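Local atomic coordinates of histidinol-phosphatase (Listeria monocytogenes serotype 4b str. H7858, PDB entry 6NLR), a protein that probably hydrolyses histidinol phosphate to histidinol and phosphate in histidine biosynthesis, using a trinuclear metal centre of the PHP family. Residues K164-A169 / L213-Y219; Q156-E161 / E202-F207; P42-F47 / L97-F103; E39-L43 / A61-M65. All coordinates share one frame; numbering follows the deposited sequence.

Contacts 1 and 2 are two levels of one interface: both pack helix 152-168 against helix 201-217, almost parallel and partly buried, with leucine, isoleucine and valine between the helices and a long basic side chain reaching a backbone carbonyl. Contacts 3 and 4 are buried and start from the same stretch of chain, sharing Pro42 and Leu43 just beyond strand 34-40. Contact 3 is aromatic, with no hydrogen bond between its segments, whereas contact 4 reaches the metal centre and relies on a water, a serine hydroxyl and selenomethionines. Contacts 1 and 3 touch where Ala169 packs against Glu101; contacts 2 and 4 lie on opposite sides of the chain's centre.

Contact 1: K164-A169 / L213-Y219; sequences KQSIEA and LVKKRDY
Ile167 points its two branches at different partners on 213-219. Ile167 and Leu213 slide past each other in opposite directions, Ile167 CG2, the branch anti to the backbone N, lying 3.7 Å from Leu213 CG, while CD1 at the end of the other branch meets Val214 CG2 at 3.6 Å, the side chains of Ile167 and Val214 crossing at about a right angle. Leu213 in turn lays CD2 against Glu168 CG, 3.6 Å away and again crosswise. The aliphatic part of Glu168 thus borders the apolar patch, and its carboxylate turns back along its own helix, where Lys164 NZ meets OE2 on the syn side at 2.8 Å in a salt bridge.

These residues belong to the last turns of helices 152-168 and 201-217, which run nearly parallel, 12° apart, in the PHP domain with its TIM-barrel-like fold. Helix 201-217 ends in a Schellman motif with Asp218 at positive phi, and the chain then turns Tyr219 back toward the neighbouring helix end.

Arg217 exploits that end. Bent at chi2 and chi3, it brings NE and NH2 each to 3.1 Å from Ile167 O, both weak hydrogen bonds with N-H...O angles of 128°. NH2 also comes within 2.9 Å of Glu168 O, near the guanidinium plane. Carbonyls of the last helical turn carry the negative end of the helix dipole, which would probably favour the cation here. Tyr219 OH sits over one guanidinium face, and Arg217 CB over the centre of the tyrosine ring; the hydroxyl is hydrogen-bonded to Lys175, which also reaches Ser166 O and Ala169 O.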
loop_
_atom_site.group_PDB
_atom_site.type_symbol
_atom_site.label_atom_id
_atom_site.label_comp_id
_atom_site.label_asym_id
_atom_site.label_seq_id
_atom_site.Cartn_x
_atom_site.Cartn_y
_atom_site.Cartn_z
ATOM N N LYS A 164 1.276 11.521 -6.623
ATOM C CA LYS A 164 2.156 12.147 -7.632
ATOM C C LYS A 164 3.493 12.521 -6.972
ATOM O O LYS A 164 4.550 12.215 -7.548
ATOM C CB LYS A 164 1.440 13.344 -8.259
ATOM C CG LYS A 164 2.237 14.096 -9.317
ATOM C CD LYS A 164 1.402 15.156 -9.996
ATOM C CE LYS A 164 2.139 15.892 -11.097
ATOM N NZ LYS A 164 3.071 16.896 -10.538
ATOM N N GLN A 165 3.457 13.173 -5.811
ATOM C CA GLN A 165 4.674 13.520 -5.037
ATOM C C GLN A 165 5.480 12.258 -4.709
ATOM O O GLN A 165 6.728 12.296 -4.834
ATOM C CB GLN A 165 4.302 14.271 -3.762
ATOM C CG GLN A 165 3.917 15.720 -3.998
ATOM C CD GLN A 165 3.553 16.363 -2.683
ATOM O OE1 GLN A 165 2.755 15.842 -1.912
ATOM N NE2 GLN A 165 4.185 17.473 -2.394
ATOM N N SER A 166 4.819 11.170 -4.296
ATOM C CA SER A 166 5.512 9.885 -3.986
ATOM C C SER A 166 6.265 9.378 -5.230
ATOM O O SER A 166 7.407 8.895 -5.103
ATOM C CB SER A 166 4.566 8.848 -3.421
ATOM O OG SER A 166 3.797 8.206 -4.437
ATOM N N ILE A 167 5.680 9.513 -6.412
ATOM C CA ILE A 167 6.316 9.041 -7.679
ATOM C C ILE A 167 7.524 9.916 -8.018
ATOM O O ILE A 167 8.563 9.358 -8.418
ATOM C CB ILE A 167 5.284 8.994 -8.814
ATOM C CG1 ILE A 167 4.201 7.949 -8.508
ATOM C CG2 ILE A 167 5.957 8.738 -10.147
ATOM C CD1 ILE A 167 2.914 8.173 -9.276
ATOM N N GLU A 168 7.395 11.228 -7.835
ATOM C CA GLU A 168 8.444 12.217 -8.180
ATOM C C GLU A 168 9.597 12.125 -7.176
ATOM O O GLU A 168 10.676 12.510 -7.536
ATOM C CB GLU A 168 7.892 13.646 -8.153
ATOM C CG GLU A 168 6.885 13.944 -9.252
ATOM C CD GLU A 168 6.040 15.208 -9.055
ATOM O OE1 GLU A 168 5.877 15.695 -7.882
ATOM O OE2 GLU A 168 5.525 15.717 -10.077
ATOM N N ALA A 169 9.357 11.666 -5.954
ATOM C CA ALA A 169 10.310 11.795 -4.824
ATOM C C ALA A 169 11.656 11.104 -5.142
ATOM O O ALA A 169 11.667 9.984 -5.668
ATOM C CB ALA A 169 9.706 11.236 -3.571
ATOM N N LEU A 213 3.660 9.505 -15.660
ATOM C CA LEU A 213 4.883 9.673 -14.841
ATOM C C LEU A 213 5.381 8.298 -14.358
ATOM O O LEU A 213 6.597 8.026 -14.434
ATOM C CB LEU A 213 4.530 10.625 -13.703
ATOM C CG LEU A 213 5.703 11.210 -12.938
ATOM C CD1 LEU A 213 6.629 11.998 -13.867
ATOM C CD2 LEU A 213 5.168 12.071 -11.811
ATOM N N VAL A 214 4.473 7.425 -13.927
ATOM C CA VAL A 214 4.802 6.010 -13.599
ATOM C C VAL A 214 5.509 5.367 -14.796
ATOM O O VAL A 214 6.538 4.694 -14.607
ATOM C CB VAL A 214 3.546 5.218 -13.197
ATOM C CG1 VAL A 214 3.791 3.732 -13.216
ATOM C CG2 VAL A 214 3.032 5.651 -11.842
ATOM N N LYS A 215 4.965 5.517 -15.990
ATOM C CA LYS A 215 5.584 4.923 -17.198
ATOM C C LYS A 215 6.977 5.537 -17.437
ATOM O O LYS A 215 7.943 4.785 -17.687
ATOM C CB LYS A 215 4.697 5.121 -18.430
ATOM C CG LYS A 215 5.254 4.494 -19.705
ATOM C CD LYS A 215 5.615 3.022 -19.521
ATOM C CE LYS A 215 6.088 2.353 -20.790
ATOM N NZ LYS A 215 6.276 0.905 -20.535
ATOM N N LYS A 216 7.084 6.858 -17.393
ATOM C CA LYS A 216 8.363 7.579 -17.624
ATOM C C LYS A 216 9.421 7.108 -16.606
ATOM O O LYS A 216 10.580 6.949 -16.993
ATOM C CB LYS A 216 8.105 9.080 -17.523
ATOM C CG LYS A 216 9.299 9.973 -17.816
ATOM C CD LYS A 216 9.269 11.261 -17.001
ATOM C CE LYS A 216 10.489 12.121 -17.243
ATOM N NZ LYS A 216 10.560 12.550 -18.657
ATOM N N ARG A 217 9.024 6.845 -15.363
ATOM C CA ARG A 217 9.952 6.419 -14.279
ATOM C C ARG A 217 10.230 4.907 -14.359
ATOM O O ARG A 217 11.115 4.432 -13.621
ATOM C CB ARG A 217 9.323 6.767 -12.935
ATOM C CG ARG A 217 9.395 8.232 -12.544
ATOM C CD ARG A 217 10.739 8.282 -11.890
ATOM N NE ARG A 217 10.692 9.075 -10.715
ATOM C CZ ARG A 217 11.713 9.279 -9.912
ATOM N NH1 ARG A 217 12.887 8.724 -10.171
ATOM N NH2 ARG A 217 11.534 10.043 -8.849
ATOM N N ASP A 218 9.505 4.179 -15.217
ATOM C CA ASP A 218 9.615 2.708 -15.368
ATOM C C ASP A 218 9.212 2.036 -14.047
ATOM O O ASP A 218 9.841 1.041 -13.656
ATOM C CB ASP A 218 11.029 2.302 -15.779
ATOM C CG ASP A 218 11.093 0.949 -16.463
ATOM O OD1 ASP A 218 10.183 0.650 -17.256
ATOM O OD2 ASP A 218 12.071 0.218 -16.228
ATOM N N TYR A 219 8.197 2.582 -13.390
ATOM C CA TYR A 219 7.641 2.047 -12.128
ATOM C C TYR A 219 6.554 1.031 -12.474
ATOM O O TYR A 219 6.184 0.865 -13.659
ATOM C CB TYR A 219 7.124 3.175 -11.241
ATOM C CG TYR A 219 8.153 4.028 -10.541
ATOM C CD1 TYR A 219 9.517 3.765 -10.595
ATOM C CD2 TYR A 219 7.740 5.098 -9.763
ATOM C CE1 TYR A 219 10.431 4.555 -9.913
ATOM C CE2 TYR A 219 8.641 5.904 -9.091
ATOM C CZ TYR A 219 9.997 5.644 -9.179
ATOM O OH TYR A 219 10.869 6.427 -8.489
#

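Contact 2: Q156-E161 / E202-F207; sequences QLAYLE and EVMEKF
The Phe207 ring carries Leu160 on one face. Leu160 CD1 stands 4.0 Å from the ring centroid, 17° off the normal and displaced toward the rim in a CH-pi contact, and CD2 comes to 3.7 Å from Phe207 CE1, so both methyls of the leucine bear on the phenyl ring. The side chains cross at about a right angle. At the other end, the flat carboxylate of Glu202 lies across Leu157, whose CD1 is 3.7 Å from Glu202 CD, and Gln156 OE1 rests against Val203 CG2; the amide NE2 of Gln156 is hydrogen-bonded to Gln186.

Between these ends Leu157 CD2 packs on Val203 CG2 at 3.8 Å, while Val203 CG1, the branch anti to its backbone N, faces Leu160 CD1. Helices 152-168 and 201-217 of the PHP domain lie side by side here, only 9° from parallel with axes 10.1 Å apart; the CA atoms of Leu157 and Val203, and of Leu160 and Lys206, are nearest across the pair. Phe207 also touches Ile242 of helix 240-248.

Lys206 spans the more exposed flank. Bends at chi2 and chi4 carry its methylenes past Leu160 CB to where NZ donates a hydrogen bond to Leu157 O at 3.2 Å, 31° out of the carbonyl plane. That oxygen already accepts the helical bond from Glu161 N, and the two donors arrive from opposite faces of the plane. Glu161 OE1 lies 4.0 Å from Lys206 NZ, a long salt bridge. The ammonium therefore binds a helical carbonyl without displacing its normal partner, and the nearby carboxylate would help offset its charge.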
loop_
_atom_site.group_PDB
_atom_site.type_symbol
_atom_site.label_atom_id
_atom_site.label_comp_id
_atom_site.label_asym_id
_atom_site.label_seq_id
_atom_site.Cartn_x
_atom_site.Cartn_y
_atom_site.Cartn_z
ATOM N N GLN A 156 -10.104 13.348 -2.888
ATOM C CA GLN A 156 -9.527 12.517 -3.976
ATOM C C GLN A 156 -8.342 13.285 -4.579
ATOM O O GLN A 156 -7.259 12.692 -4.793
ATOM C CB GLN A 156 -10.524 12.228 -5.104
ATOM C CG GLN A 156 -11.598 11.222 -4.765
ATOM C CD GLN A 156 -12.648 11.121 -5.844
ATOM O OE1 GLN A 156 -13.182 12.124 -6.314
ATOM N NE2 GLN A 156 -12.968 9.903 -6.242
ATOM N N LEU A 157 -8.552 14.564 -4.873
ATOM C CA LEU A 157 -7.532 15.352 -5.606
ATOM C C LEU A 157 -6.328 15.609 -4.686
ATOM O O LEU A 157 -5.183 15.549 -5.185
ATOM C CB LEU A 157 -8.169 16.642 -6.126
ATOM C CG LEU A 157 -9.176 16.421 -7.247
ATOM C CD1 LEU A 157 -10.023 17.646 -7.496
ATOM C CD2 LEU A 157 -8.444 16.008 -8.493
ATOM N N ALA A 158 -6.552 15.847 -3.388
ATOM C CA ALA A 158 -5.429 16.020 -2.432
ATOM C C ALA A 158 -4.642 14.699 -2.317
ATOM O O ALA A 158 -3.398 14.707 -2.304
ATOM C CB ALA A 158 -5.952 16.464 -1.115
ATOM N N TYR A 159 -5.356 13.586 -2.267
ATOM C CA TYR A 159 -4.756 12.226 -2.204
ATOM C C TYR A 159 -3.885 11.990 -3.442
ATOM O O TYR A 159 -2.689 11.583 -3.300
ATOM C CB TYR A 159 -5.858 11.177 -2.058
ATOM C CG TYR A 159 -5.369 9.781 -2.309
ATOM C CD1 TYR A 159 -4.666 9.083 -1.323
ATOM C CD2 TYR A 159 -5.558 9.176 -3.544
ATOM C CE1 TYR A 159 -4.178 7.811 -1.565
ATOM C CE2 TYR A 159 -5.108 7.893 -3.782
ATOM C CZ TYR A 159 -4.398 7.214 -2.804
ATOM O OH TYR A 159 -3.938 5.948 -3.071
ATOM N N LEU A 160 -4.436 12.246 -4.629
ATOM C CA LEU A 160 -3.695 11.991 -5.891
ATOM C C LEU A 160 -2.483 12.929 -5.990
ATOM O O LEU A 160 -1.471 12.497 -6.574
ATOM C CB LEU A 160 -4.635 12.113 -7.090
ATOM C CG LEU A 160 -5.705 11.033 -7.155
ATOM C CD1 LEU A 160 -6.648 11.274 -8.319
ATOM C CD2 LEU A 160 -5.086 9.663 -7.275
ATOM N N GLU A 161 -2.557 14.150 -5.463
ATOM C CA GLU A 161 -1.379 15.052 -5.437
ATOM C C GLU A 161 -0.280 14.382 -4.594
ATOM O O GLU A 161 0.894 14.419 -5.012
ATOM C CB GLU A 161 -1.728 16.442 -4.904
ATOM C CG GLU A 161 -0.510 17.356 -4.762
ATOM C CD GLU A 161 0.292 17.575 -6.048
ATOM O OE1 GLU A 161 -0.334 17.585 -7.157
ATOM O OE2 GLU A 161 1.544 17.711 -5.954
ATOM N N GLU A 202 -11.561 16.205 -13.742
ATOM C CA GLU A 202 -10.332 16.651 -13.044
ATOM C C GLU A 202 -9.640 15.448 -12.381
ATOM O O GLU A 202 -8.398 15.335 -12.478
ATOM C CB GLU A 202 -10.646 17.741 -12.017
ATOM C CG GLU A 202 -9.374 18.413 -11.517
ATOM C CD GLU A 202 -9.571 19.585 -10.566
ATOM O OE1 GLU A 202 -10.731 20.005 -10.372
ATOM O OE2 GLU A 202 -8.564 20.060 -10.014
ATOM N N VAL A 203 -10.390 14.575 -11.706
ATOM C CA VAL A 203 -9.782 13.352 -11.085
ATOM C C VAL A 203 -9.164 12.498 -12.194
ATOM O O VAL A 203 -8.039 12.007 -12.049
ATOM C CB VAL A 203 -10.816 12.594 -10.244
ATOM C CG1 VAL A 203 -10.399 11.160 -9.952
ATOM C CG2 VAL A 203 -11.132 13.358 -8.965
HETATM N N MSE A 204 -9.882 12.366 -13.319
HETATM C CA MSE A 204 -9.418 11.519 -14.405
HETATM C C MSE A 204 -8.118 12.064 -15.005
HETATM O O MSE A 204 -7.219 11.287 -15.328
HETATM C CB MSE A 204 -10.480 11.378 -15.497
HETATM C CG MSE A 204 -11.581 10.389 -15.177
HETATM SE SE MSE A 204 -10.882 8.636 -14.530
HETATM C CE MSE A 204 -9.553 8.130 -15.884
ATOM N N GLU A 205 -8.040 13.389 -15.151
ATOM C CA GLU A 205 -6.854 14.045 -15.692
ATOM C C GLU A 205 -5.657 13.826 -14.752
ATOM O O GLU A 205 -4.547 13.531 -15.242
ATOM C CB GLU A 205 -7.119 15.541 -15.899
ATOM C CG GLU A 205 -5.931 16.317 -16.451
ATOM C CD GLU A 205 -5.315 15.794 -17.755
ATOM O OE1 GLU A 205 -6.032 15.124 -18.537
ATOM O OE2 GLU A 205 -4.114 16.055 -17.997
ATOM N N LYS A 206 -5.891 13.915 -13.443
ATOM C CA LYS A 206 -4.850 13.672 -12.422
ATOM C C LYS A 206 -4.354 12.223 -12.536
ATOM O O LYS A 206 -3.126 12.009 -12.428
ATOM C CB LYS A 206 -5.374 14.006 -11.025
ATOM C CG LYS A 206 -4.781 15.268 -10.410
ATOM C CD LYS A 206 -3.421 15.063 -9.742
ATOM C CE LYS A 206 -3.007 16.212 -8.833
ATOM N NZ LYS A 206 -4.131 16.663 -7.958
ATOM N N PHE A 207 -5.247 11.246 -12.724
ATOM C CA PHE A 207 -4.837 9.836 -12.933
ATOM C C PHE A 207 -3.974 9.732 -14.210
ATOM O O PHE A 207 -2.969 9.015 -14.191
ATOM C CB PHE A 207 -6.037 8.899 -12.963
ATOM C CG PHE A 207 -6.456 8.367 -11.616
ATOM C CD1 PHE A 207 -5.607 7.565 -10.862
ATOM C CD2 PHE A 207 -7.733 8.607 -11.133
ATOM C CE1 PHE A 207 -6.015 7.020 -9.650
ATOM C CE2 PHE A 207 -8.142 8.071 -9.920
ATOM C CZ PHE A 207 -7.283 7.277 -9.178
#

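Contact 3: P42-F47 / L97-F103; sequences PLSSEF and LIGYEDF
The chain leaving strand 34-40 meets the turn and first helical turn that follow strand 87-95, largely through three aromatic rings. Phe47 and Tyr100 form a T-shaped pair, the edge of Phe47 directed at the face of Tyr100, with planes at 87° and centroids 5.6 Å apart. Phe47 CB sits over the centre of the same tyrosine face, while Glu46 CB touches the tyrosine edge at CE2, 3.7 Å away. On one face of the Phe47 ring lies Leu97, its CD2 almost directly above the centre at 3.8 Å from the centroid, so the phenyl ring has a methyl group over one face and the tyrosine at its edge.

Both sides are shaped by turns and helix starts within the PHP domain. Leu97 to Tyr100 is a type II beta turn, with Gly99 at positive phi and Tyr100 N bonded back to Leu97 O, and Tyr100 is the N-cap residue of helix 101-111. Across from it, Ser44 takes the N-cap position of the short, weakly bonded helix 45-48: its OG accepts from Phe47 N at 2.8 Å in a nearly straight bond (169°).

That cap leaves Ser44 CB facing the third ring. It lies 3.6 Å from the Phe103 centroid, almost over the ring centre, and Ser44 N is over the same ring face, 3.5 Å from CZ. Phe103 reaches this place with CG anti to its backbone N (chi1 163°), and Pro42 O approaches the ring edge at 3.6 Å from CZ. Phe124 and Phe131 extend the aromatic cluster beyond Phe47.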
loop_
_atom_site.group_PDB
_atom_site.type_symbol
_atom_site.label_atom_id
_atom_site.label_comp_id
_atom_site.label_asym_id
_atom_site.label_seq_id
_atom_site.Cartn_x
_atom_site.Cartn_y
_atom_site.Cartn_z
ATOM N N PRO A 42 8.779 1.203 10.097
ATOM C CA PRO A 42 8.588 2.118 11.223
ATOM C C PRO A 42 8.394 3.589 10.804
ATOM O O PRO A 42 9.078 4.041 9.892
ATOM C CB PRO A 42 9.894 1.970 12.023
ATOM C CG PRO A 42 10.363 0.563 11.708
ATOM C CD PRO A 42 9.963 0.346 10.257
ATOM N N LEU A 43 7.461 4.299 11.450
ATOM C CA LEU A 43 7.209 5.740 11.146
ATOM C C LEU A 43 8.304 6.598 11.769
ATOM O O LEU A 43 8.873 6.184 12.759
ATOM C CB LEU A 43 5.850 6.175 11.676
ATOM C CG LEU A 43 4.651 5.425 11.109
ATOM C CD1 LEU A 43 3.374 5.937 11.753
ATOM C CD2 LEU A 43 4.585 5.589 9.609
ATOM N N SER A 44 8.607 7.745 11.167
ATOM C CA SER A 44 9.434 8.818 11.772
ATOM C C SER A 44 8.827 9.191 13.135
ATOM O O SER A 44 7.604 9.448 13.180
ATOM C CB SER A 44 9.521 10.011 10.849
ATOM O OG SER A 44 9.624 11.209 11.597
ATOM N N SER A 45 9.636 9.231 14.200
ATOM C CA SER A 45 9.199 9.719 15.531
ATOM C C SER A 45 8.811 11.205 15.439
ATOM O O SER A 45 7.885 11.600 16.171
ATOM C CB SER A 45 10.242 9.463 16.597
ATOM O OG SER A 45 11.462 10.106 16.258
ATOM N N GLU A 46 9.468 11.997 14.582
ATOM C CA GLU A 46 9.112 13.423 14.339
ATOM C C GLU A 46 7.715 13.496 13.710
ATOM O O GLU A 46 6.920 14.338 14.118
ATOM C CB GLU A 46 10.103 14.134 13.410
ATOM C CG GLU A 46 11.421 14.469 14.061
ATOM C CD GLU A 46 11.263 15.345 15.294
ATOM O OE1 GLU A 46 10.763 16.507 15.168
ATOM O OE2 GLU A 46 11.593 14.849 16.377
ATOM N N PHE A 47 7.450 12.678 12.703
ATOM C CA PHE A 47 6.133 12.623 12.023
ATOM C C PHE A 47 5.032 12.323 13.052
ATOM O O PHE A 47 3.970 12.935 13.055
ATOM C CB PHE A 47 6.175 11.572 10.909
ATOM C CG PHE A 47 4.831 11.360 10.279
ATOM C CD1 PHE A 47 4.390 12.198 9.270
ATOM C CD2 PHE A 47 3.985 10.371 10.748
ATOM C CE1 PHE A 47 3.122 12.036 8.724
ATOM C CE2 PHE A 47 2.727 10.206 10.191
ATOM C CZ PHE A 47 2.299 11.045 9.196
ATOM N N LEU A 97 5.864 9.858 3.457
ATOM C CA LEU A 97 5.528 10.867 4.498
ATOM C C LEU A 97 5.863 12.258 3.939
ATOM O O LEU A 97 7.066 12.608 3.830
ATOM C CB LEU A 97 6.316 10.539 5.772
ATOM C CG LEU A 97 6.021 9.177 6.408
ATOM C CD1 LEU A 97 6.916 8.941 7.620
ATOM C CD2 LEU A 97 4.548 9.024 6.805
ATOM N N ILE A 98 4.825 12.995 3.560
ATOM C CA ILE A 98 4.944 14.349 2.940
ATOM C C ILE A 98 5.700 15.258 3.918
ATOM O O ILE A 98 5.289 15.343 5.095
ATOM C CB ILE A 98 3.547 14.889 2.583
ATOM C CG1 ILE A 98 2.889 14.032 1.497
ATOM C CG2 ILE A 98 3.615 16.365 2.174
ATOM C CD1 ILE A 98 1.390 14.112 1.482
ATOM N N GLY A 99 6.817 15.828 3.466
ATOM C CA GLY A 99 7.683 16.709 4.262
ATOM C C GLY A 99 8.726 15.938 5.057
ATOM O O GLY A 99 9.504 16.601 5.738
ATOM N N TYR A 100 8.764 14.596 4.999
ATOM C CA TYR A 100 9.767 13.784 5.745
ATOM C C TYR A 100 10.598 12.900 4.793
ATOM O O TYR A 100 11.023 11.791 5.202
ATOM C CB TYR A 100 9.055 12.971 6.829
ATOM C CG TYR A 100 8.456 13.834 7.906
ATOM C CD1 TYR A 100 7.231 14.441 7.714
ATOM C CD2 TYR A 100 9.131 14.089 9.086
ATOM C CE1 TYR A 100 6.667 15.252 8.679
ATOM C CE2 TYR A 100 8.576 14.892 10.074
ATOM C CZ TYR A 100 7.347 15.483 9.857
ATOM O OH TYR A 100 6.789 16.295 10.794
ATOM N N GLU A 101 10.855 13.370 3.569
ATOM C CA GLU A 101 11.662 12.628 2.559
ATOM C C GLU A 101 13.043 12.303 3.137
ATOM O O GLU A 101 13.546 11.207 2.858
ATOM C CB GLU A 101 11.759 13.413 1.247
ATOM C CG GLU A 101 10.435 13.453 0.513
ATOM C CD GLU A 101 10.460 14.036 -0.883
ATOM O OE1 GLU A 101 11.536 14.572 -1.310
ATOM O OE2 GLU A 101 9.397 13.959 -1.550
ATOM N N ASP A 102 13.645 13.209 3.910
ATOM C CA ASP A 102 14.994 12.976 4.490
ATOM C C ASP A 102 14.939 11.727 5.373
ATOM O O ASP A 102 15.844 10.883 5.250
ATOM C CB ASP A 102 15.536 14.182 5.270
ATOM C CG ASP A 102 15.858 15.387 4.400
ATOM O OD1 ASP A 102 15.782 15.248 3.165
ATOM O OD2 ASP A 102 16.162 16.473 4.964
ATOM N N PHE A 103 13.944 11.614 6.251
ATOM C CA PHE A 103 13.790 10.428 7.134
ATOM C C PHE A 103 13.690 9.182 6.245
ATOM O O PHE A 103 14.384 8.203 6.481
ATOM C CB PHE A 103 12.570 10.522 8.058
ATOM C CG PHE A 103 12.185 9.188 8.642
ATOM C CD1 PHE A 103 12.862 8.671 9.736
ATOM C CD2 PHE A 103 11.217 8.400 8.027
ATOM C CE1 PHE A 103 12.541 7.420 10.238
ATOM C CE2 PHE A 103 10.898 7.144 8.527
ATOM C CZ PHE A 103 11.562 6.658 9.627
#

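Contact 4: E39-L43 / A61-M65; sequences EHAPL and ASMAM. With MN (manganese (II) ion), chain D.
One manganese ion of the trinuclear centre is held by His40, His14 and His260, and the contact between 39-43 and 61-65 packs against the first of these ligands. His40 NE2 binds the manganese at 2.1 Å. Behind the metal-binding nitrogen, His40 CB rests on Ser62 CB, and Ala61 O lies 3.5 Å from His40 CG, oblique to the imidazole; the same carbonyl receives a weak hydrogen bond from His14. The His40 ring also stacks on that of His8, a ligand of the cobalt ion.

The backbones are joined through a water, which donates to His40 O at 2.7 Å and accepts from Met63 N at 2.8 Å. Ser62 OG, set between its backbone N and carbonyl carbon (chi1 67°), is 3.2 Å from Ala41 O, with Met63 O as a second possible acceptor; either bond would be weak. Further along, Leu43 CD1 meets Ala61 CB at 3.7 Å.

Met63 and Met65 are selenomethionines. The chain of Met63 bends at chi3 and sends CE across Glu39 at an oblique angle, whereas Met65 puts its selenium 3.9 Å from Pro42 CB. Met63 O also faces Pro42 CA in a CA-H...O contact. Glu39 turns its carboxylate back to the following peptide, OE2 accepting from His40 N on the anti side, and has further bonds to Thr9 and His8 ND1.

Glu39 is thus a second-shell residue: its hydrogen bond to His8 ND1 probably helps orient a cobalt ligand, and the negative charge would probably strengthen that imidazole as a donor to the metal, while 61-65 backs the manganese ligand His40.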
loop_
_atom_site.group_PDB
_atom_site.type_symbol
_atom_site.label_atom_id
_atom_site.label_comp_id
_atom_site.label_asym_id
_atom_site.label_seq_id
_atom_site.Cartn_x
_atom_site.Cartn_y
_atom_site.Cartn_z
ATOM N N GLU A 39 6.354 -5.719 5.076
ATOM C CA GLU A 39 5.789 -5.240 6.352
ATOM C C GLU A 39 5.879 -3.709 6.395
ATOM O O GLU A 39 6.810 -3.123 5.778
ATOM C CB GLU A 39 6.513 -5.893 7.521
ATOM C CG GLU A 39 5.778 -5.687 8.815
ATOM C CD GLU A 39 4.301 -6.056 8.703
ATOM O OE1 GLU A 39 3.991 -7.242 8.843
ATOM O OE2 GLU A 39 3.495 -5.136 8.449
ATOM N N HIS A 40 4.955 -3.064 7.108
ATOM C CA HIS A 40 5.002 -1.596 7.315
ATOM C C HIS A 40 6.335 -1.171 7.930
ATOM O O HIS A 40 6.694 -1.698 9.006
ATOM C CB HIS A 40 3.869 -1.162 8.224
ATOM C CG HIS A 40 2.551 -1.430 7.616
ATOM N ND1 HIS A 40 2.073 -0.666 6.575
ATOM C CD2 HIS A 40 1.619 -2.360 7.901
ATOM C CE1 HIS A 40 0.872 -1.110 6.239
ATOM N NE2 HIS A 40 0.580 -2.151 7.037
ATOM N N ALA A 41 7.043 -0.244 7.282
ATOM C CA ALA A 41 8.292 0.337 7.826
ATOM C C ALA A 41 7.938 1.176 9.045
ATOM O O ALA A 41 6.903 1.829 9.037
ATOM C CB ALA A 41 8.996 1.178 6.795
ATOM N N PRO A 42 8.779 1.203 10.097
ATOM C CA PRO A 42 8.588 2.118 11.223
ATOM C C PRO A 42 8.394 3.589 10.804
ATOM O O PRO A 42 9.078 4.041 9.892
ATOM C CB PRO A 42 9.894 1.970 12.023
ATOM C CG PRO A 42 10.363 0.563 11.708
ATOM C CD PRO A 42 9.963 0.346 10.257
ATOM N N LEU A 43 7.461 4.299 11.450
ATOM C CA LEU A 43 7.209 5.740 11.146
ATOM C C LEU A 43 8.304 6.598 11.769
ATOM O O LEU A 43 8.873 6.184 12.759
ATOM C CB LEU A 43 5.850 6.175 11.676
ATOM C CG LEU A 43 4.651 5.425 11.109
ATOM C CD1 LEU A 43 3.374 5.937 11.753
ATOM C CD2 LEU A 43 4.585 5.589 9.609
ATOM N N ALA A 61 0.218 1.647 13.476
ATOM C CA ALA A 61 0.569 1.714 12.039
ATOM C C ALA A 61 1.690 0.721 11.716
ATOM O O ALA A 61 1.635 0.090 10.653
ATOM C CB ALA A 61 0.962 3.120 11.652
ATOM N N SER A 62 2.718 0.622 12.552
ATOM C CA SER A 62 3.918 -0.150 12.153
ATOM C C SER A 62 4.726 -0.551 13.367
ATOM O O SER A 62 4.526 -0.017 14.444
ATOM C CB SER A 62 4.737 0.652 11.179
ATOM O OG SER A 62 5.277 1.771 11.834
HETATM N N MSE A 63 5.642 -1.496 13.154
HETATM C CA MSE A 63 6.560 -1.929 14.191
HETATM C C MSE A 63 7.515 -0.788 14.563
HETATM O O MSE A 63 7.604 0.223 13.858
HETATM C CB MSE A 63 7.335 -3.151 13.680
HETATM C CG MSE A 63 8.382 -2.817 12.637
HETATM SE SE MSE A 63 9.192 -4.422 11.834
HETATM C CE MSE A 63 8.603 -4.415 9.991
ATOM N N ALA A 64 8.236 -0.978 15.676
ATOM C CA ALA A 64 9.270 -0.060 16.124
ATOM C C ALA A 64 10.589 -0.376 15.421
ATOM O O ALA A 64 10.803 -1.493 14.973
ATOM C CB ALA A 64 9.431 -0.166 17.627
HETATM N N MSE A 65 11.477 0.618 15.384
HETATM C CA MSE A 65 12.824 0.459 14.856
HETATM C C MSE A 65 13.517 -0.736 15.516
HETATM O O MSE A 65 14.176 -1.515 14.845
HETATM C CB MSE A 65 13.626 1.750 15.068
HETATM C CG MSE A 65 13.208 2.893 14.152
HETATM SE SE MSE A 65 13.688 2.625 12.238
HETATM C CE MSE A 65 15.644 2.472 12.403
HETATM MN MN MN D . -1.350 -3.023 7.341
HETATM O O HOH W 1 5.083 -2.908 10.801
#